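PDB 1QWK: aldo-keto reductase family 1 member C1, which belongs to the aldo-keto reductase family and probably reduces carbonyl compounds with NADPH, as aldose reductase does. Local coordinates for residues N12-P17 against E75-T80; L110-M115 against N173-L178; A140-K143 against A149-V152; S161-L164 against P170-N173; D186-C191 against I196-Y201. All blocks are in the same frame, centred on the assembly; numbering follows the deposited sequence.

Contact 1: residues N12-P17 against E75-T80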
# COMPACT_ATOMS: atom_id res chain seq x y z
N ASN A 12 17.02 -3.36 7.29
CA ASN A 12 18.32 -3.00 6.75
C ASN A 12 18.70 -1.55 7.07
O ASN A 12 19.67 -1.01 6.53
CB ASN A 12 18.37 -3.23 5.23
CG ASN A 12 17.41 -2.33 4.48
OD1 ASN A 12 16.54 -1.70 5.07
ND2 ASN A 12 17.57 -2.28 3.16
N GLY A 13 17.93 -0.92 7.95
CA GLY A 13 18.21 0.45 8.35
C GLY A 13 17.50 1.55 7.60
O GLY A 13 17.49 2.70 8.04
N VAL A 14 16.89 1.21 6.46
CA VAL A 14 16.17 2.19 5.67
C VAL A 14 14.93 2.68 6.41
O VAL A 14 14.17 1.88 6.95
CB VAL A 14 15.74 1.59 4.31
CG1 VAL A 14 14.82 2.55 3.57
CG2 VAL A 14 16.97 1.28 3.48
N GLU A 15 14.74 4.00 6.44
CA GLU A 15 13.59 4.61 7.09
C GLU A 15 12.44 4.80 6.10
O GLU A 15 12.61 5.45 5.07
CB GLU A 15 13.98 5.96 7.69
CG GLU A 15 14.88 5.87 8.91
CD GLU A 15 14.09 5.71 10.20
OE1 GLU A 15 13.35 4.72 10.33
OE2 GLU A 15 14.22 6.58 11.09
N MET A 16 11.28 4.23 6.41
CA MET A 16 10.11 4.34 5.54
C MET A 16 8.99 5.16 6.20
O MET A 16 8.50 4.79 7.27
CB MET A 16 9.58 2.94 5.20
CG MET A 16 8.30 2.95 4.37
SD MET A 16 7.70 1.28 3.97
CE MET A 16 7.00 0.79 5.56
N PRO A 17 8.58 6.27 5.58
CA PRO A 17 7.51 7.11 6.14
C PRO A 17 6.28 6.26 6.46
O PRO A 17 5.89 5.41 5.67
CB PRO A 17 7.25 8.13 5.04
CG PRO A 17 8.61 8.29 4.40
CD PRO A 17 9.10 6.85 4.32
N GLU A 75 14.69 13.18 0.31
CA GLU A 75 13.61 13.39 1.27
C GLU A 75 12.34 12.62 0.91
O GLU A 75 11.42 12.53 1.72
CB GLU A 75 13.26 14.87 1.37
CG GLU A 75 14.36 15.73 1.96
CD GLU A 75 13.98 17.20 1.99
OE1 GLU A 75 13.78 17.78 0.91
OE2 GLU A 75 13.87 17.76 3.10
N LEU A 76 12.30 12.08 -0.30
CA LEU A 76 11.13 11.33 -0.76
C LEU A 76 11.38 9.83 -0.79
O LEU A 76 12.47 9.38 -1.13
CB LEU A 76 10.73 11.80 -2.16
CG LEU A 76 10.16 13.21 -2.31
CD1 LEU A 76 9.88 13.48 -3.79
CD2 LEU A 76 8.88 13.35 -1.50
N PHE A 77 10.36 9.07 -0.42
CA PHE A 77 10.43 7.62 -0.41
C PHE A 77 9.48 7.16 -1.51
O PHE A 77 8.27 7.37 -1.43
CB PHE A 77 9.96 7.06 0.95
CG PHE A 77 10.27 5.60 1.15
CD1 PHE A 77 11.34 5.20 1.95
CD2 PHE A 77 9.49 4.62 0.52
CE1 PHE A 77 11.63 3.85 2.14
CE2 PHE A 77 9.77 3.27 0.70
CZ PHE A 77 10.85 2.88 1.51
N ILE A 78 10.04 6.54 -2.55
CA ILE A 78 9.24 6.07 -3.68
C ILE A 78 9.16 4.55 -3.71
O ILE A 78 10.18 3.86 -3.71
CB ILE A 78 9.85 6.55 -5.03
CG1 ILE A 78 10.01 8.07 -5.03
CG2 ILE A 78 8.98 6.07 -6.19
CD1 ILE A 78 8.73 8.84 -4.76
N THR A 79 7.93 4.03 -3.74
CA THR A 79 7.68 2.59 -3.78
C THR A 79 7.00 2.22 -5.09
O THR A 79 6.07 2.90 -5.50
CB THR A 79 6.70 2.14 -2.67
OG1 THR A 79 7.26 2.41 -1.38
CG2 THR A 79 6.38 0.64 -2.80
N THR A 80 7.47 1.17 -5.75
CA THR A 80 6.78 0.72 -6.94
C THR A 80 6.73 -0.79 -6.89
O THR A 80 7.40 -1.42 -6.05
CB THR A 80 7.40 1.23 -8.27
OG1 THR A 80 6.45 1.02 -9.32
CG2 THR A 80 8.68 0.49 -8.61
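The N-terminal beta-hairpin of the aldo-keto reductase barrel rests here on the start of strand 77-82, with Val14, Met16 and Pro17 gathered round the ring of Phe77. The two strand segments run nearly at right angles and their backbones do not pair. CG of Phe77 lies anti to its backbone N (chi1 -168°), which sends the ring toward the hairpin. Met16 CG sits over one face of that ring as a CH-pi contact, 4.0 Å from the Phe77 centroid. The sulfur stands obliquely, a Met-aromatic contact with Met16 SD 4.9 Å from the same centroid. At the ring edge, Val14 CG1 is 3.7 Å from Phe77 CE1. Pro17 CD packs near the root of the side chain, 3.5 Å from Phe77 CB. One backbone atom joins in: Glu15 O comes obliquely to 3.4 Å from Phe77 CD1. Replacing Phe77 with an alanine would probably open a gap beneath Met16 and leave Val14 and Pro17 without their common partner. At the segment start, Asn12 OD1 accepts from Val14 N (3.2 Å), an Asx turn leading into strand 15-17. A short hairpin laid against the N-terminal ends of the barrel strands is typical of the aldo-keto reductase fold.

Contact 2: residues L110-M115 against N173-L178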
# COMPACT_ATOMS: atom_id res chain seq x y z
N LEU A 110 11.78 1.35 -2.40
CA LEU A 110 11.21 0.03 -2.11
C LEU A 110 10.61 -0.56 -3.39
O LEU A 110 9.87 0.12 -4.10
CB LEU A 110 10.14 0.14 -1.02
CG LEU A 110 9.36 -1.14 -0.64
CD1 LEU A 110 10.32 -2.19 -0.11
CD2 LEU A 110 8.30 -0.80 0.41
N TYR A 111 10.94 -1.82 -3.67
CA TYR A 111 10.42 -2.50 -4.86
C TYR A 111 9.75 -3.78 -4.40
O TYR A 111 10.38 -4.62 -3.76
CB TYR A 111 11.56 -2.83 -5.82
CG TYR A 111 11.09 -3.29 -7.18
CD1 TYR A 111 10.12 -2.57 -7.89
CD2 TYR A 111 11.66 -4.40 -7.80
CE1 TYR A 111 9.74 -2.94 -9.17
CE2 TYR A 111 11.29 -4.78 -9.08
CZ TYR A 111 10.33 -4.05 -9.76
OH TYR A 111 9.99 -4.41 -11.05
N LEU A 112 8.47 -3.94 -4.74
CA LEU A 112 7.69 -5.10 -4.32
C LEU A 112 7.16 -5.99 -5.43
O LEU A 112 6.93 -5.52 -6.54
CB LEU A 112 6.46 -4.62 -3.53
CG LEU A 112 6.62 -3.57 -2.42
CD1 LEU A 112 5.25 -3.19 -1.89
CD2 LEU A 112 7.51 -4.12 -1.32
N ALA A 113 6.98 -7.27 -5.13
CA ALA A 113 6.37 -8.17 -6.09
C ALA A 113 4.89 -7.84 -5.81
O ALA A 113 4.42 -8.03 -4.69
CB ALA A 113 6.68 -9.63 -5.71
N HIS A 114 4.17 -7.33 -6.80
CA HIS A 114 2.77 -6.93 -6.62
C HIS A 114 1.88 -8.10 -6.24
O HIS A 114 0.87 -7.93 -5.56
CB HIS A 114 2.26 -6.29 -7.91
CG HIS A 114 1.18 -5.27 -7.72
ND1 HIS A 114 0.23 -5.36 -6.72
CD2 HIS A 114 0.87 -4.17 -8.44
CE1 HIS A 114 -0.61 -4.35 -6.83
NE2 HIS A 114 -0.25 -3.61 -7.87
N MET A 115 2.28 -9.28 -6.69
CA MET A 115 1.55 -10.53 -6.41
C MET A 115 2.60 -11.63 -6.33
O MET A 115 3.77 -11.42 -6.63
CB MET A 115 0.60 -10.88 -7.57
CG MET A 115 -0.48 -9.85 -7.88
SD MET A 115 -1.84 -9.90 -6.67
CE MET A 115 -2.45 -8.21 -6.81
N ASN A 173 9.50 -5.66 3.59
CA ASN A 173 8.13 -5.16 3.74
C ASN A 173 7.09 -6.06 3.09
O ASN A 173 7.38 -6.77 2.12
CB ASN A 173 8.07 -3.74 3.14
CG ASN A 173 6.64 -3.19 3.04
OD1 ASN A 173 6.00 -3.25 1.99
ND2 ASN A 173 6.16 -2.62 4.14
N SER A 174 5.89 -6.05 3.65
CA SER A 174 4.76 -6.82 3.13
C SER A 174 3.59 -5.84 3.08
O SER A 174 3.21 -5.26 4.09
CB SER A 174 4.40 -7.98 4.06
OG SER A 174 3.14 -8.54 3.70
N GLN A 175 3.04 -5.65 1.88
CA GLN A 175 1.91 -4.75 1.69
C GLN A 175 0.66 -5.57 1.44
O GLN A 175 0.59 -6.33 0.47
CB GLN A 175 2.16 -3.80 0.51
CG GLN A 175 1.06 -2.76 0.35
CD GLN A 175 1.33 -1.76 -0.76
OE1 GLN A 175 2.40 -1.14 -0.81
NE2 GLN A 175 0.36 -1.58 -1.64
N VAL A 176 -0.32 -5.44 2.33
CA VAL A 176 -1.56 -6.20 2.20
C VAL A 176 -2.78 -5.38 2.57
O VAL A 176 -2.67 -4.28 3.13
CB VAL A 176 -1.54 -7.44 3.13
CG1 VAL A 176 -0.40 -8.38 2.75
CG2 VAL A 176 -1.41 -7.00 4.58
N GLU A 177 -3.95 -5.91 2.23
CA GLU A 177 -5.21 -5.27 2.58
C GLU A 177 -5.30 -5.34 4.09
O GLU A 177 -5.15 -6.42 4.67
CB GLU A 177 -6.39 -6.03 1.97
CG GLU A 177 -7.74 -5.42 2.31
CD GLU A 177 -8.91 -6.28 1.88
OE1 GLU A 177 -8.72 -7.15 1.01
OE2 GLU A 177 -10.03 -6.06 2.40
N LEU A 178 -5.52 -4.21 4.75
CA LEU A 178 -5.63 -4.20 6.20
C LEU A 178 -6.42 -2.99 6.66
O LEU A 178 -6.06 -1.85 6.38
CB LEU A 178 -4.24 -4.20 6.85
CG LEU A 178 -4.17 -4.47 8.36
CD1 LEU A 178 -2.77 -4.95 8.73
CD2 LEU A 178 -4.54 -3.22 9.15
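Leu110 and Leu112 meet Asn173 and Gln175 across the barrel interior. The contact joins strands 110-113 and 173-177, which are not neighbours in the sheet: strand 150-153 lies between them. The axes of the two strand segments come within 8.4 Å and their directions differ by 57°, so side chains alone bridge the gap.

The apolar part comes from the leucine methyls. Leu112 CD1 lies 4.0 Å from Gln175 CB, and the two side chains cross at about a right angle. Leu110 also crosses Asn173 nearly at a right angle, with Leu110 CD2 4.0 Å from Asn173 CB. Leu110 CG is anti to its backbone N (chi1 177°), while Leu112 CG is turned beside its own (chi1 -47°). Both leucines thereby present a CD2 methyl to the same oxygen.

The polar part is the amide of Asn173. Its oxygen faces methyl groups: Asn173 OD1 is 3.7 Å from Leu110 CD2, and Leu112 CD2 approaches it to 3.7 Å as well. The amide nitrogen is gripped on the neighbouring strand, where Asn173 ND2 bonds Ser197 OG and Thr199 OG1. These two bonds would hold the amide in this rotation.

The nearest side-chain atoms of Gln175 and Lys81 are about 3 Å apart. Lys81 is predicted to lower the pKa of Tyr52, the predicted proton donor. His114, a predicted substrate-binding residue, follows directly on strand 110-113. Inward side chains from non-adjacent strands meeting beneath the catalytic end are characteristic of the TIM barrel.

Contact 3: residues A140-K143 against A149-V152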
# COMPACT_ATOMS: atom_id res chain seq x y z
N ALA A 140 18.62 -10.03 -6.30
CA ALA A 140 19.55 -9.52 -7.30
C ALA A 140 19.43 -8.02 -7.57
O ALA A 140 20.44 -7.33 -7.63
CB ALA A 140 19.38 -10.29 -8.61
N VAL A 141 18.21 -7.52 -7.74
CA VAL A 141 18.04 -6.09 -8.00
C VAL A 141 18.43 -5.27 -6.77
O VAL A 141 18.93 -4.15 -6.90
CB VAL A 141 16.58 -5.75 -8.45
CG1 VAL A 141 16.27 -6.50 -9.73
CG2 VAL A 141 15.57 -6.11 -7.36
N TYR A 142 18.21 -5.83 -5.59
CA TYR A 142 18.58 -5.16 -4.34
C TYR A 142 20.10 -5.04 -4.29
O TYR A 142 20.64 -3.97 -4.02
CB TYR A 142 18.10 -5.98 -3.14
CG TYR A 142 18.54 -5.42 -1.80
CD1 TYR A 142 17.98 -4.25 -1.29
CD2 TYR A 142 19.53 -6.06 -1.05
CE1 TYR A 142 18.39 -3.73 -0.05
CE2 TYR A 142 19.95 -5.56 0.18
CZ TYR A 142 19.38 -4.39 0.67
OH TYR A 142 19.79 -3.90 1.89
N LYS A 143 20.80 -6.14 -4.56
CA LYS A 143 22.25 -6.14 -4.52
C LYS A 143 22.84 -5.24 -5.61
O LYS A 143 23.93 -4.71 -5.46
CB LYS A 143 22.78 -7.57 -4.66
CG LYS A 143 22.55 -8.39 -3.39
CD LYS A 143 22.84 -9.86 -3.60
CE LYS A 143 22.69 -10.62 -2.29
NZ LYS A 143 22.78 -12.10 -2.50
N ALA A 149 15.37 -1.24 -0.84
CA ALA A 149 14.69 -2.24 -0.02
C ALA A 149 13.77 -3.03 -0.94
O ALA A 149 13.34 -2.52 -1.98
CB ALA A 149 13.87 -1.55 1.09
N VAL A 150 13.47 -4.27 -0.57
CA VAL A 150 12.61 -5.11 -1.38
C VAL A 150 11.56 -5.80 -0.53
O VAL A 150 11.75 -6.02 0.67
CB VAL A 150 13.42 -6.17 -2.17
CG1 VAL A 150 14.14 -5.51 -3.34
CG2 VAL A 150 14.41 -6.87 -1.26
N GLY A 151 10.44 -6.15 -1.15
CA GLY A 151 9.37 -6.80 -0.42
C GLY A 151 8.32 -7.43 -1.31
O GLY A 151 8.51 -7.58 -2.51
N VAL A 152 7.20 -7.78 -0.69
CA VAL A 152 6.12 -8.44 -1.40
C VAL A 152 4.75 -7.86 -1.07
O VAL A 152 4.58 -7.13 -0.09
CB VAL A 152 6.11 -9.94 -1.03
CG1 VAL A 152 7.50 -10.54 -1.30
CG2 VAL A 152 5.75 -10.10 0.45
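Tyr142 and Val141, in the last turn of helix 131-143, pack on Ala149 and Val150 where the next strand begins.

The aliphatic contacts centre on Val150. Its CG1 methyl reaches the root of the tyrosine, with Tyr142 CB 4.0 Å from Val150 CG1. The same methyl meets Val141 CG2 more loosely, with Val150 CG1 4.3 Å from it. A chi1 of -75° swings this methyl to the side opposite the valine's own carbonyl carbon, where it faces the helix. Trp135 and Phe138 of the same helix also touch Val150.

Helix 131-143 links strand 110-113 to strand 150-153, and the two strands run parallel side by side. This is a right-handed beta-alpha-beta crossover of the TIM barrel, with the helix on the outside.

The aromatic contacts run past the strand start to Ala149. The ring of Tyr142 lies beside the backbone there, with Tyr142 CE1 4.0 Å from Ala149 CA. Ala149 N stands at the ring edge, in its plane, 4.0 Å from Tyr142 CD1. The ring of His172 meets the tyrosine as well, with the two planes at about 50°.

The polar end leads away from both segments. Tyr142 OH is hydrogen-bonded to Asn12 ND2, which ties the helix end to the turn of the N-terminal hairpin. An alanine in place of Tyr142 would probably cost Asn12 this partner and uncover the backbone of Ala149. Asn12 ND2 also bonds the backbone oxygen of Lys148, just before the strand.

Contact 4: residues S161-L164 against P170-N173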
# COMPACT_ATOMS: atom_id res chain seq x y z
N SER A 161 7.65 -17.19 4.18
CA SER A 161 8.58 -18.08 4.88
C SER A 161 9.49 -18.80 3.88
O SER A 161 10.67 -18.98 4.13
CB SER A 161 7.83 -19.12 5.71
OG SER A 161 7.13 -18.51 6.78
N ARG A 162 8.92 -19.21 2.75
CA ARG A 162 9.70 -19.91 1.73
C ARG A 162 10.76 -18.98 1.15
O ARG A 162 11.86 -19.42 0.81
CB ARG A 162 8.78 -20.44 0.63
CG ARG A 162 7.95 -21.65 1.07
CD ARG A 162 6.78 -21.89 0.13
NE ARG A 162 7.19 -22.08 -1.26
CZ ARG A 162 6.38 -21.92 -2.30
NH1 ARG A 162 5.11 -21.58 -2.10
NH2 ARG A 162 6.84 -22.10 -3.53
N ALA A 163 10.44 -17.70 1.04
CA ALA A 163 11.39 -16.73 0.51
C ALA A 163 12.50 -16.48 1.53
O ALA A 163 13.68 -16.42 1.17
CB ALA A 163 10.67 -15.41 0.18
N LEU A 164 12.12 -16.36 2.80
CA LEU A 164 13.10 -16.11 3.86
C LEU A 164 14.08 -17.26 4.03
O LEU A 164 15.27 -17.04 4.26
CB LEU A 164 12.38 -15.88 5.19
CG LEU A 164 11.52 -14.62 5.32
CD1 LEU A 164 10.82 -14.63 6.67
CD2 LEU A 164 12.41 -13.39 5.19
N PRO A 170 16.68 -10.46 3.18
CA PRO A 170 15.40 -10.64 3.87
C PRO A 170 14.27 -9.83 3.22
O PRO A 170 14.53 -8.86 2.51
CB PRO A 170 15.69 -10.15 5.28
CG PRO A 170 17.14 -10.49 5.45
CD PRO A 170 17.73 -10.05 4.12
N VAL A 171 13.04 -10.26 3.44
CA VAL A 171 11.89 -9.52 2.93
C VAL A 171 11.79 -8.32 3.88
O VAL A 171 11.64 -8.50 5.08
CB VAL A 171 10.60 -10.37 3.00
CG1 VAL A 171 9.39 -9.52 2.64
CG2 VAL A 171 10.72 -11.56 2.06
N HIS A 172 11.87 -7.10 3.34
CA HIS A 172 11.84 -5.91 4.19
C HIS A 172 10.44 -5.37 4.48
O HIS A 172 10.23 -4.70 5.49
CB HIS A 172 12.65 -4.76 3.55
CG HIS A 172 14.06 -5.13 3.19
ND1 HIS A 172 14.97 -5.59 4.12
CD2 HIS A 172 14.72 -5.08 2.01
CE1 HIS A 172 16.13 -5.80 3.53
NE2 HIS A 172 16.01 -5.50 2.25
N ASN A 173 9.50 -5.66 3.59
CA ASN A 173 8.13 -5.16 3.74
C ASN A 173 7.09 -6.06 3.09
O ASN A 173 7.38 -6.77 2.12
CB ASN A 173 8.07 -3.74 3.14
CG ASN A 173 6.64 -3.19 3.04
OD1 ASN A 173 6.00 -3.25 1.99
ND2 ASN A 173 6.16 -2.62 4.14
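Leu164 and Ala163 make a plain apolar contact with Val171, between the C-terminal end of helix 157-164 and the loop that leads into strand 173-177. Helix and loop belong to one beta-alpha-beta unit of the TIM barrel, in which strand 150-153 precedes the helix and strand 173-177 follows it. Val171 packs against the helix end where the loop turns back to the sheet. Its CG2 methyl touches both helix residues, with Val171 CG2 4.3 Å from Ala163 CB and the same atom 4.0 Å from Leu164 CD2. Trp135 of helix 131-143 packs on Ala163 and Val171 too, so the small patch is also walled by the preceding helix. The leucine and valine side chains cross at about a right angle. With chi1 at -66°, the leucine CG is set beside its backbone N and the branched end reaches the loop. Pro170, which is exposed, meets that branch through its backbone, with Pro170 CA 4.3 Å from Leu164 CD2. This methyl also lies against an amide that has no hydrogen-bond partner in the model: Val171 N is buried 3.6 Å from Leu164 CD2.

Contact 5: residues D186-C191 against I196-Y201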
# COMPACT_ATOMS: atom_id res chain seq x y z
N ASP A 186 -3.15 -12.38 12.29
CA ASP A 186 -2.18 -13.44 12.04
C ASP A 186 -1.00 -12.97 11.18
O ASP A 186 0.15 -13.25 11.50
CB ASP A 186 -2.86 -14.63 11.36
CG ASP A 186 -1.95 -15.83 11.23
OD1 ASP A 186 -1.51 -16.37 12.27
OD2 ASP A 186 -1.67 -16.25 10.08
N HIS A 187 -1.29 -12.26 10.10
CA HIS A 187 -0.22 -11.79 9.22
C HIS A 187 0.70 -10.79 9.92
O HIS A 187 1.92 -10.90 9.82
CB HIS A 187 -0.80 -11.15 7.96
CG HIS A 187 0.23 -10.76 6.95
ND1 HIS A 187 1.04 -11.68 6.31
CD2 HIS A 187 0.59 -9.55 6.46
CE1 HIS A 187 1.84 -11.05 5.47
NE2 HIS A 187 1.59 -9.76 5.54
N VAL A 188 0.11 -9.82 10.62
CA VAL A 188 0.90 -8.82 11.32
C VAL A 188 1.79 -9.47 12.38
O VAL A 188 2.96 -9.11 12.52
CB VAL A 188 -0.00 -7.74 11.97
CG1 VAL A 188 0.83 -6.75 12.77
CG2 VAL A 188 -0.78 -7.01 10.89
N ASP A 189 1.24 -10.42 13.13
CA ASP A 189 2.04 -11.10 14.14
C ASP A 189 3.18 -11.87 13.49
O ASP A 189 4.30 -11.89 14.01
CB ASP A 189 1.16 -12.03 14.98
CG ASP A 189 0.23 -11.26 15.90
OD1 ASP A 189 0.68 -10.27 16.51
OD2 ASP A 189 -0.95 -11.65 16.03
N PHE A 190 2.90 -12.50 12.36
CA PHE A 190 3.91 -13.26 11.63
C PHE A 190 5.04 -12.32 11.19
O PHE A 190 6.22 -12.62 11.38
CB PHE A 190 3.29 -13.92 10.40
CG PHE A 190 4.30 -14.53 9.47
CD1 PHE A 190 4.84 -15.79 9.73
CD2 PHE A 190 4.71 -13.85 8.33
CE1 PHE A 190 5.77 -16.36 8.87
CE2 PHE A 190 5.64 -14.41 7.46
CZ PHE A 190 6.18 -15.66 7.73
N CYS A 191 4.67 -11.19 10.60
CA CYS A 191 5.66 -10.23 10.12
C CYS A 191 6.50 -9.65 11.26
O CYS A 191 7.71 -9.46 11.11
CB CYS A 191 4.97 -9.10 9.35
SG CYS A 191 4.32 -9.59 7.73
N ILE A 196 9.54 -7.97 9.67
CA ILE A 196 9.08 -7.53 8.35
C ILE A 196 8.09 -6.39 8.59
O ILE A 196 7.12 -6.56 9.34
CB ILE A 196 8.36 -8.67 7.60
CG1 ILE A 196 9.31 -9.85 7.40
CG2 ILE A 196 7.85 -8.16 6.25
CD1 ILE A 196 8.65 -11.07 6.76
N SER A 197 8.32 -5.23 7.98
CA SER A 197 7.41 -4.12 8.16
C SER A 197 6.12 -4.44 7.39
O SER A 197 6.15 -5.18 6.41
CB SER A 197 8.02 -2.80 7.66
OG SER A 197 8.20 -2.81 6.25
N VAL A 198 5.00 -3.91 7.87
CA VAL A 198 3.72 -4.14 7.23
C VAL A 198 3.10 -2.83 6.77
O VAL A 198 3.06 -1.85 7.52
CB VAL A 198 2.71 -4.82 8.20
CG1 VAL A 198 1.36 -5.04 7.49
CG2 VAL A 198 3.28 -6.14 8.70
N THR A 199 2.64 -2.81 5.52
CA THR A 199 1.99 -1.64 4.96
C THR A 199 0.56 -2.04 4.63
O THR A 199 0.32 -3.06 3.96
CB THR A 199 2.66 -1.14 3.66
OG1 THR A 199 3.95 -0.60 3.97
CG2 THR A 199 1.81 -0.06 3.01
N SER A 200 -0.38 -1.25 5.11
CA SER A 200 -1.79 -1.49 4.88
C SER A 200 -2.32 -0.70 3.70
O SER A 200 -2.06 0.50 3.59
CB SER A 200 -2.59 -1.06 6.12
OG SER A 200 -3.88 -0.58 5.76
N TYR A 201 -3.04 -1.37 2.80
CA TYR A 201 -3.69 -0.63 1.72
C TYR A 201 -5.18 -0.80 2.00
O TYR A 201 -5.56 -1.68 2.78
CB TYR A 201 -3.28 -1.12 0.31
CG TYR A 201 -3.69 -2.50 -0.15
CD1 TYR A 201 -5.02 -2.81 -0.46
CD2 TYR A 201 -2.72 -3.47 -0.39
CE1 TYR A 201 -5.36 -4.05 -1.01
CE2 TYR A 201 -3.05 -4.70 -0.95
CZ TYR A 201 -4.37 -4.99 -1.25
OH TYR A 201 -4.68 -6.21 -1.81
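Cys191 leans from helix 185-193 onto Ile196, just before strand 197-201, and onto Val198 within it, closing the beta-alpha-beta unit of strands 173-177 and 197-201. Its CB makes the shortest side-chain contacts. Cys191 CB lies 3.3 Å from the backbone Ile196 O. It also presses on a methyl, with Cys191 CB 3.5 Å from Val198 CG2, tighter than usual van der Waals contact. Ile196 CB touches it from the residue before the strand, 3.8 Å from Cys191 CB. Further out, Cys191 SG meets Val198 CG2 at 3.7 Å and, more loosely, Ile196 CG2 at 4.1 Å. The sulfur also stands over one face of the His187 ring, offset toward its rim. That ring is pinned by its two nitrogens, ND1 to Asn157 OD1 and NE2 to Ser174 OG. One helix turn back, Val188 lies loosely beside Val198, with Val188 CG2 4.5 Å from Val198 CG1. The backbone adds the one polar link between the segments: Ile196 N donates to Cys191 O at 2.8 Å, nearly straight at 173°. The chemistry implies a close helix-to-strand connection, in which a short backbone bond lies beside apolar packing and a sulfur that touches a valine methyl and covers an imidazole face.

Overall arrangement
Contact 2 lies inside the barrel and is the most central. The other four sit farther out. Contact 1 joins the N-terminal hairpin to a barrel strand. Contacts 3, 4 and 5 each fold a helix end, or the helix itself, back onto the segment that follows it. Contacts 2 and 4 share Asn173, and contacts 1 and 2 meet where Phe77 packs on Leu110. Contact 4 is partly exposed; the rest are buried. Chemistry follows place: an aromatic ring in contact 1, an amide among methyls in contact 2, a tyrosine and valines in contact 3, purely aliphatic side-chain packing in contact 4, and apolar packing plus one backbone hydrogen bond in contact 5.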